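Local atomic coordinates of histidine acid phosphatase (Bifidobacterium longum subsp. infantis, PDB entry 6RXD), a protein that probably removes phosphate groups from inositol polyphosphates such as phytate, and from 2,3-bisphosphoglycerate, as a histidine acid phosphatase of the multiple inositol polyphosphate phosphatase type. Residues Y97-G102 against A143-E148; N149-F154 against K179-N184. All blocks are in the same frame, centred on the assembly; numbering follows the deposited sequence. Where two conformers were deposited one is given.

Interaction 1 of 2, residues Y97-G102 against A143-E148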
ATOM      1  N   TYR A  97       4.059   2.488 -18.374  1.00 14.72           N
ATOM      2  CA  TYR A  97       4.766   2.163 -17.147  1.00 15.70           C
ATOM      3  C   TYR A  97       4.233   2.993 -15.978  1.00 19.41           C
ATOM      4  O   TYR A  97       3.904   4.178 -16.139  1.00 18.18           O
ATOM      5  CB  TYR A  97       6.265   2.360 -17.331  1.00 15.93           C
ATOM      6  CG  TYR A  97       6.950   1.186 -17.992  1.00 11.80           C
ATOM      7  CD1 TYR A  97       7.566   0.205 -17.227  1.00 13.08           C
ATOM      8  CD2 TYR A  97       6.985   1.064 -19.378  1.00 12.48           C
ATOM      9  CE1 TYR A  97       8.204  -0.877 -17.812  1.00 12.56           C
ATOM     10  CE2 TYR A  97       7.619  -0.015 -19.978  1.00 17.07           C
ATOM     11  CZ  TYR A  97       8.230  -0.977 -19.189  1.00 13.34           C
ATOM     12  OH  TYR A  97       8.854  -2.060 -19.768  1.00 14.78           O
ATOM     13  N   GLY A  98       4.108   2.339 -14.821  1.00 14.88           N
ATOM     14  CA  GLY A  98       3.686   2.985 -13.589  1.00 16.26           C
ATOM     15  C   GLY A  98       2.185   3.082 -13.402  1.00 19.89           C
ATOM     16  O   GLY A  98       1.714   3.452 -12.326  1.00 21.38           O
ATOM     17  N   MET A  99       1.428   2.747 -14.441  1.00 15.70           N
ATOM     18  CA  MET A  99      -0.016   2.963 -14.410  1.00 14.10           C
ATOM     19  C   MET A  99      -0.759   1.892 -13.615  1.00 13.75           C
ATOM     20  O   MET A  99      -0.237   0.796 -13.387  1.00 14.03           O
ATOM     21  CB  MET A  99      -0.557   3.020 -15.840  1.00 17.66           C
ATOM     22  CG  MET A  99       0.050   4.130 -16.650  1.00 19.22           C
ATOM     23  SD  MET A  99      -0.533   5.733 -16.072  1.00 25.40           S
ATOM     24  CE  MET A  99      -2.168   5.770 -16.811  1.00 34.48           C
ATOM     25  N   LEU A 100      -1.974   2.222 -13.178  1.00 15.88           N
ATOM     26  CA  LEU A 100      -2.851   1.250 -12.529  0.57 13.69           C
ATOM     27  C   LEU A 100      -3.065   0.089 -13.476  1.00 15.47           C
ATOM     28  O   LEU A 100      -3.219   0.287 -14.678  1.00 17.50           O
ATOM     29  CB  LEU A 100      -4.226   1.861 -12.232  0.57 14.46           C
ATOM     30  CG  LEU A 100      -4.532   2.566 -10.917  0.57 20.26           C
ATOM     31  CD1 LEU A 100      -6.044   2.724 -10.776  0.57 22.27           C
ATOM     32  CD2 LEU A 100      -3.967   1.778  -9.745  0.57 18.46           C
ATOM     33  N   THR A 101      -3.082  -1.121 -12.939  1.00 15.13           N
ATOM     34  CA  THR A 101      -3.380  -2.289 -13.758  1.00 14.27           C
ATOM     35  C   THR A 101      -4.884  -2.550 -13.739  1.00 16.70           C
ATOM     36  O   THR A 101      -5.616  -1.915 -12.973  1.00 16.09           O
ATOM     37  CB  THR A 101      -2.638  -3.525 -13.230  1.00 16.08           C
ATOM     38  OG1 THR A 101      -3.149  -3.868 -11.940  1.00 14.67           O
ATOM     39  CG2 THR A 101      -1.147  -3.249 -13.119  1.00 18.31           C
ATOM     40  N   GLY A 102      -5.348  -3.474 -14.586  1.00 16.67           N
ATOM     41  CA  GLY A 102      -6.743  -3.877 -14.566  1.00 17.32           C
ATOM     42  C   GLY A 102      -7.144  -4.386 -13.193  1.00 16.45           C
ATOM     43  O   GLY A 102      -8.247  -4.105 -12.708  1.00 15.75           O
ATOM     44  N   ALA A 143      -3.121   7.402  -7.049  1.00 15.78           N
ATOM     45  CA  ALA A 143      -4.037   7.412  -5.907  1.00 18.00           C
ATOM     46  C   ALA A 143      -5.390   7.990  -6.328  1.00 15.71           C
ATOM     47  O   ALA A 143      -6.447   7.472  -5.967  1.00 16.89           O
ATOM     48  CB  ALA A 143      -3.447   8.197  -4.726  1.00 15.54           C
ATOM     49  N   THR A 144      -5.350   9.055  -7.121  1.00 15.53           N
ATOM     50  CA  THR A 144      -6.571   9.692  -7.599  1.00 17.32           C
ATOM     51  C   THR A 144      -7.317   8.737  -8.533  1.00 16.72           C
ATOM     52  O   THR A 144      -8.538   8.570  -8.419  1.00 16.98           O
ATOM     53  CB  THR A 144      -6.253  11.025  -8.303  1.00 18.65           C
ATOM     54  OG1 THR A 144      -5.546  11.878  -7.391  1.00 17.47           O
ATOM     55  CG2 THR A 144      -7.533  11.739  -8.757  1.00 15.43           C
ATOM     56  N   GLU A 145      -6.582   8.087  -9.435  1.00 17.94           N
ATOM     57  CA  GLU A 145      -7.198   7.125 -10.349  1.00 17.34           C
ATOM     58  C   GLU A 145      -7.792   5.926  -9.616  1.00 16.34           C
ATOM     59  O   GLU A 145      -8.814   5.377 -10.025  1.00 15.55           O
ATOM     60  CB  GLU A 145      -6.189   6.677 -11.410  1.00 21.87           C
ATOM     61  CG  GLU A 145      -5.874   7.802 -12.394  1.00 25.50           C
ATOM     62  CD  GLU A 145      -4.557   7.613 -13.109  1.00 31.42           C
ATOM     63  OE1 GLU A 145      -3.855   6.619 -12.830  1.00 27.63           O
ATOM     64  OE2 GLU A 145      -4.217   8.472 -13.946  1.00 32.08           O
ATOM     65  N   SER A 146      -7.149   5.511  -8.532  1.00 14.90           N
ATOM     66  CA  SER A 146      -7.734   4.465  -7.699  1.00 13.15           C
ATOM     67  C   SER A 146      -9.056   4.952  -7.133  1.00 16.27           C
ATOM     68  O   SER A 146     -10.067   4.243  -7.187  1.00 15.48           O
ATOM     69  CB  SER A 146      -6.777   4.078  -6.572  1.00 14.00           C
ATOM     70  OG  SER A 146      -5.625   3.461  -7.114  1.00 15.20           O
ATOM     71  N   GLY A 147      -9.047   6.176  -6.615  1.00 16.05           N
ATOM     72  CA  GLY A 147     -10.260   6.806  -6.130  1.00 15.36           C
ATOM     73  C   GLY A 147     -11.344   6.874  -7.192  1.00 14.36           C
ATOM     74  O   GLY A 147     -12.522   6.659  -6.895  1.00 16.99           O
ATOM     75  N   GLU A 148     -10.956   7.159  -8.432  1.00 15.17           N
ATOM     76  CA  GLU A 148     -11.934   7.270  -9.513  1.00 17.03           C
ATOM     77  C   GLU A 148     -12.631   5.937  -9.752  1.00 16.13           C
ATOM     78  O   GLU A 148     -13.826   5.888 -10.028  1.00 19.01           O
ATOM     79  CB  GLU A 148     -11.261   7.781 -10.793  1.00 17.22           C
ATOM     80  CG  GLU A 148     -10.734   9.203 -10.664  1.00 18.73           C
ATOM     81  CD  GLU A 148      -9.810   9.601 -11.796  1.00 24.93           C
ATOM     82  OE1 GLU A 148      -9.704   8.838 -12.778  1.00 25.65           O
ATOM     83  OE2 GLU A 148      -9.186  10.682 -11.697  1.00 24.54           O
TER
HETATM   84  O   HOH W   1      -3.215   4.521 -14.159  1.00 28.33           O

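Interaction 2 of 2, residues N149-F154 against K179-N184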
ATOM      1  N   ASN A 149     -11.884   4.847  -9.621  1.00 15.52           N
ATOM      2  CA  ASN A 149     -12.495   3.531  -9.747  1.00 13.21           C
ATOM      3  C   ASN A 149     -13.409   3.178  -8.578  1.00 16.47           C
ATOM      4  O   ASN A 149     -14.455   2.563  -8.771  1.00 17.30           O
ATOM      5  CB  ASN A 149     -11.419   2.464  -9.964  1.00 15.53           C
ATOM      6  CG  ASN A 149     -10.880   2.479 -11.386  1.00 17.97           C
ATOM      7  OD1 ASN A 149     -11.561   2.043 -12.310  1.00 20.69           O
ATOM      8  ND2 ASN A 149      -9.670   2.996 -11.569  1.00 20.33           N
ATOM      9  N   PHE A 150     -13.010   3.563  -7.368  1.00 14.92           N
ATOM     10  CA  PHE A 150     -13.856   3.400  -6.194  1.00 15.64           C
ATOM     11  C   PHE A 150     -15.162   4.164  -6.436  1.00 15.10           C
ATOM     12  O   PHE A 150     -16.260   3.656  -6.174  1.00 15.96           O
ATOM     13  CB  PHE A 150     -13.113   3.957  -4.971  1.00 12.48           C
ATOM     14  CG  PHE A 150     -13.908   3.961  -3.680  1.00 15.50           C
ATOM     15  CD1 PHE A 150     -13.555   3.120  -2.630  1.00 14.10           C
ATOM     16  CD2 PHE A 150     -14.956   4.855  -3.489  1.00 16.72           C
ATOM     17  CE1 PHE A 150     -14.262   3.146  -1.423  1.00 13.83           C
ATOM     18  CE2 PHE A 150     -15.669   4.879  -2.294  1.00 18.87           C
ATOM     19  CZ  PHE A 150     -15.314   4.031  -1.261  1.00 17.76           C
ATOM     20  N   GLU A 151     -15.033   5.392  -6.927  1.00 16.64           N
ATOM     21  CA  GLU A 151     -16.191   6.239  -7.176  1.00 18.57           C
ATOM     22  C   GLU A 151     -17.140   5.611  -8.205  1.00 17.78           C
ATOM     23  O   GLU A 151     -18.355   5.610  -8.023  1.00 18.98           O
ATOM     24  CB  GLU A 151     -15.731   7.630  -7.621  1.00 15.96           C
ATOM     25  CG  GLU A 151     -16.871   8.593  -7.940  1.00 18.88           C
ATOM     26  CD  GLU A 151     -16.374   9.972  -8.330  1.00 24.77           C
ATOM     27  OE1 GLU A 151     -17.018  10.957  -7.931  1.00 26.78           O
ATOM     28  OE2 GLU A 151     -15.351  10.071  -9.035  1.00 24.73           O
ATOM     29  N   LYS A 152     -16.574   5.049  -9.268  1.00 18.60           N
ATOM     30  CA  LYS A 152     -17.362   4.349 -10.274  0.85 19.39           C
ATOM     31  C   LYS A 152     -18.116   3.157  -9.696  1.00 17.91           C
ATOM     32  O   LYS A 152     -19.299   2.969  -9.973  1.00 21.38           O
ATOM     33  CB  LYS A 152     -16.456   3.889 -11.410  1.00 22.58           C
ATOM     34  CG  LYS A 152     -17.173   3.204 -12.547  0.73 25.24           C
ATOM     35  CD  LYS A 152     -16.200   2.946 -13.682  0.77 27.42           C
ATOM     36  CE  LYS A 152     -15.286   4.150 -13.885  0.48 38.34           C
ATOM     37  NZ  LYS A 152     -14.375   3.992 -15.051  1.00 52.05           N
ATOM     38  N   GLY A 153     -17.427   2.353  -8.889  1.00 15.82           N
ATOM     39  CA  GLY A 153     -18.050   1.211  -8.251  1.00 16.17           C
ATOM     40  C   GLY A 153     -19.141   1.620  -7.281  1.00 17.31           C
ATOM     41  O   GLY A 153     -20.203   1.002  -7.245  1.00 17.75           O
ATOM     42  N   PHE A 154     -18.869   2.649  -6.487  1.00 14.86           N
ATOM     43  CA  PHE A 154     -19.838   3.155  -5.527  1.00 15.56           C
ATOM     44  C   PHE A 154     -21.089   3.629  -6.257  1.00 18.39           C
ATOM     45  O   PHE A 154     -22.220   3.334  -5.844  1.00 19.15           O
ATOM     46  CB  PHE A 154     -19.213   4.313  -4.739  1.00 14.16           C
ATOM     47  CG  PHE A 154     -20.075   4.842  -3.619  1.00 17.68           C
ATOM     48  CD1 PHE A 154     -19.851   4.439  -2.309  1.00 16.02           C
ATOM     49  CD2 PHE A 154     -21.080   5.774  -3.873  1.00 18.50           C
ATOM     50  CE1 PHE A 154     -20.623   4.932  -1.274  1.00 15.27           C
ATOM     51  CE2 PHE A 154     -21.862   6.271  -2.837  1.00 19.54           C
ATOM     52  CZ  PHE A 154     -21.629   5.848  -1.536  1.00 18.76           C
ATOM     53  N   LYS A 179     -11.978  15.435 -11.029  1.00 20.25           N
ATOM     54  CA  LYS A 179     -12.583  16.681 -10.547  1.00 22.49           C
ATOM     55  C   LYS A 179     -13.274  16.590  -9.185  1.00 22.78           C
ATOM     56  O   LYS A 179     -13.479  17.610  -8.524  1.00 24.10           O
ATOM     57  CB  LYS A 179     -13.569  17.240 -11.586  1.00 20.44           C
ATOM     58  CG  LYS A 179     -14.807  16.369 -11.789  1.00 30.60           C
ATOM     59  CD  LYS A 179     -15.863  17.059 -12.668  1.00 37.91           C
ATOM     60  CE  LYS A 179     -15.382  17.217 -14.101  1.00 45.02           C
ATOM     61  NZ  LYS A 179     -15.185  15.902 -14.780  1.00 54.56           N
ATOM     62  N   ASP A 180     -13.643  15.386  -8.764  1.00 20.40           N
ATOM     63  CA  ASP A 180     -14.348  15.236  -7.497  1.00 20.87           C
ATOM     64  C   ASP A 180     -13.413  15.077  -6.309  1.00 20.45           C
ATOM     65  O   ASP A 180     -13.865  15.036  -5.162  1.00 19.60           O
ATOM     66  CB  ASP A 180     -15.325  14.056  -7.557  1.00 21.80           C
ATOM     67  CG  ASP A 180     -16.491  14.310  -8.486  1.00 25.78           C
ATOM     68  OD1 ASP A 180     -16.757  15.484  -8.814  1.00 28.71           O
ATOM     69  OD2 ASP A 180     -17.154  13.333  -8.881  1.00 28.69           O
ATOM     70  N   PHE A 181     -12.113  15.001  -6.582  1.00 18.91           N
ATOM     71  CA  PHE A 181     -11.134  14.690  -5.543  1.00 17.17           C
ATOM     72  C   PHE A 181     -10.402  15.898  -4.981  1.00 18.66           C
ATOM     73  O   PHE A 181      -9.691  16.592  -5.700  1.00 22.52           O
ATOM     74  CB  PHE A 181     -10.150  13.636  -6.065  1.00 18.06           C
ATOM     75  CG  PHE A 181     -10.769  12.282  -6.188  1.00 18.77           C
ATOM     76  CD1 PHE A 181     -10.634  11.359  -5.164  1.00 16.77           C
ATOM     77  CD2 PHE A 181     -11.562  11.965  -7.278  1.00 16.50           C
ATOM     78  CE1 PHE A 181     -11.241  10.118  -5.244  1.00 16.03           C
ATOM     79  CE2 PHE A 181     -12.175  10.725  -7.366  1.00 19.57           C
ATOM     80  CZ  PHE A 181     -12.020   9.808  -6.338  1.00 16.96           C
ATOM     81  N   GLN A 182     -10.599  16.141  -3.689  1.00 17.13           N
ATOM     82  CA  GLN A 182      -9.905  17.205  -2.976  1.00 17.44           C
ATOM     83  C   GLN A 182      -8.490  16.760  -2.615  1.00 17.76           C
ATOM     84  O   GLN A 182      -8.304  15.719  -2.003  1.00 18.03           O
ATOM     85  CB  GLN A 182     -10.665  17.529  -1.695  1.00 17.62           C
ATOM     86  CG  GLN A 182      -9.939  18.466  -0.746  1.00 15.83           C
ATOM     87  CD  GLN A 182      -9.954  19.898  -1.219  1.00 21.64           C
ATOM     88  OE1 GLN A 182     -10.586  20.223  -2.221  1.00 22.31           O
ATOM     89  NE2 GLN A 182      -9.246  20.765  -0.503  1.00 21.12           N
ATOM     90  N   LYS A 183      -7.490  17.551  -2.986  1.00 16.14           N
ATOM     91  CA  LYS A 183      -6.116  17.224  -2.619  1.00 16.78           C
ATOM     92  C   LYS A 183      -5.879  17.543  -1.144  1.00 15.90           C
ATOM     93  O   LYS A 183      -6.169  18.654  -0.682  1.00 18.59           O
ATOM     94  CB  LYS A 183      -5.138  17.988  -3.520  1.00 19.14           C
ATOM     95  CG  LYS A 183      -5.147  17.499  -4.963  1.00 20.31           C
ATOM     96  CD  LYS A 183      -4.064  18.176  -5.807  1.00 22.04           C
ATOM     97  CE  LYS A 183      -4.370  19.649  -6.049  1.00 21.84           C
ATOM     98  NZ  LYS A 183      -3.442  20.215  -7.079  1.00 22.46           N
ATOM     99  N   ASN A 184      -5.393  16.556  -0.394  1.00 16.94           N
ATOM    100  CA  ASN A 184      -5.086  16.757   1.023  1.00 14.82           C
ATOM    101  C   ASN A 184      -3.774  16.081   1.402  1.00 17.07           C
ATOM    102  O   ASN A 184      -3.766  15.054   2.082  1.00 18.09           O
ATOM    103  CB  ASN A 184      -6.222  16.222   1.907  1.00 18.14           C
ATOM    104  CG  ASN A 184      -6.180  16.782   3.313  1.00 23.75           C
ATOM    105  OD1 ASN A 184      -5.152  17.302   3.760  1.00 24.45           O
ATOM    106  ND2 ASN A 184      -7.296  16.675   4.023  1.00 25.54           N
TER
HETATM  107  O   HOH W   2     -13.746  12.550  -9.943  1.00 21.76           O

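Interaction 1 of 2, residues Y97-G102 against A143-E148
Ser-146 OG, the atom that meets the forked end of Leu-100, is already held by two backbone groups: the carbonyl of Arg-142, one helical turn earlier, and the amide of Gly-46. In one of the two conformers of the leucine, Leu-100 CD2 lies 3.5 Å from Ser-146 OG. The serine OG stands anti to its own carbonyl carbon (chi1 -66°), which lets it reach back to Arg-142. The other branch of the same conformer runs in beside the helix, where Leu-100 CD1 comes to 3.7 Å from Ser-146 N and 4.0 Å from Glu-145 CB. No direct hydrogen bond joins the segments, and one water does that work. It accepts from Leu-100 N at 2.8 Å and donates to Glu-145 OE1 at 2.6 Å, while Glu-145 OE2 forms a salt bridge with Arg-142. The loop is held in addition by backbone hydrogen bonding of Met-99 with Gly-49. Gly-46 follows His-45 in the Arg-His-Gly sequence that is the signature of histidine phosphatases, so the contact packs a loop and a helix beside what is probably the catalytic loop of the fold.

Interaction 2 of 2, residues N149-F154 against K179-N184
Glu-151 and Asp-180 bring one oxygen of each of two acid groups close together, with no zinc modelled between them: Glu-151 OE1 is 2.6 Å from Asp-180 OD2. The glutamate reaches across from helix 141-157 fully extended, with CG anti to the backbone N (chi1 179°), and its chain meets that of the aspartate at about a right angle. Their carboxylate planes are turned 72° apart. The approach runs through one oxygen of each, since Glu-151 OE2 is farther off, 3.7 Å from Asp-180 OD2.

A water gives that second oxygen a polar partner. It donates to Glu-151 OE2 at 3.1 Å and accepts from Asp-180 N at the same distance, tying the helix side chain to the backbone of the 179-184 segment.

The aromatic contact is with Phe-181, whose CE2 lies 3.6 Å from Glu-151 OE2. The carboxylate approaches the ring obliquely, with the two planes 86° apart. The ring also packs against Tyr-135 of strand 132-137, which Glu-151 touches as well. Were Glu-151 replaced by an alanine, the water would probably lose its acceptor and Asp-180 its carboxylate partner, and a gap would open beside Phe-181.

Two carboxylates at this distance would probably repel if both were charged, so one of them probably holds a proton, with this zinc site unoccupied in the model. Both residues bind zinc in another structure of the protein, and the pair is consistent with a metal-binding site that a cation can fill, which would probably ease any repulsion.

From the N terminus, the chain leaves helix 75-95 and enters the loop 97-102; interaction 1 closes the excursion through helices 102-118 and 120-129 and strand 132-137 when helix 141-157 returns to that loop. Interaction 2 then takes up the next turns of the same helix and closes a shorter, mostly irregular excursion at strand 181-183. The two follow in series, neither nested nor crossed. Strands 132-137 and 181-183 pair in parallel, so helix 141-157 lies in the connection of a beta-alpha-beta crossover, packed on both. The contacts meet directly where the ring of Phe-181 packs on the helix backbone at Gly-147.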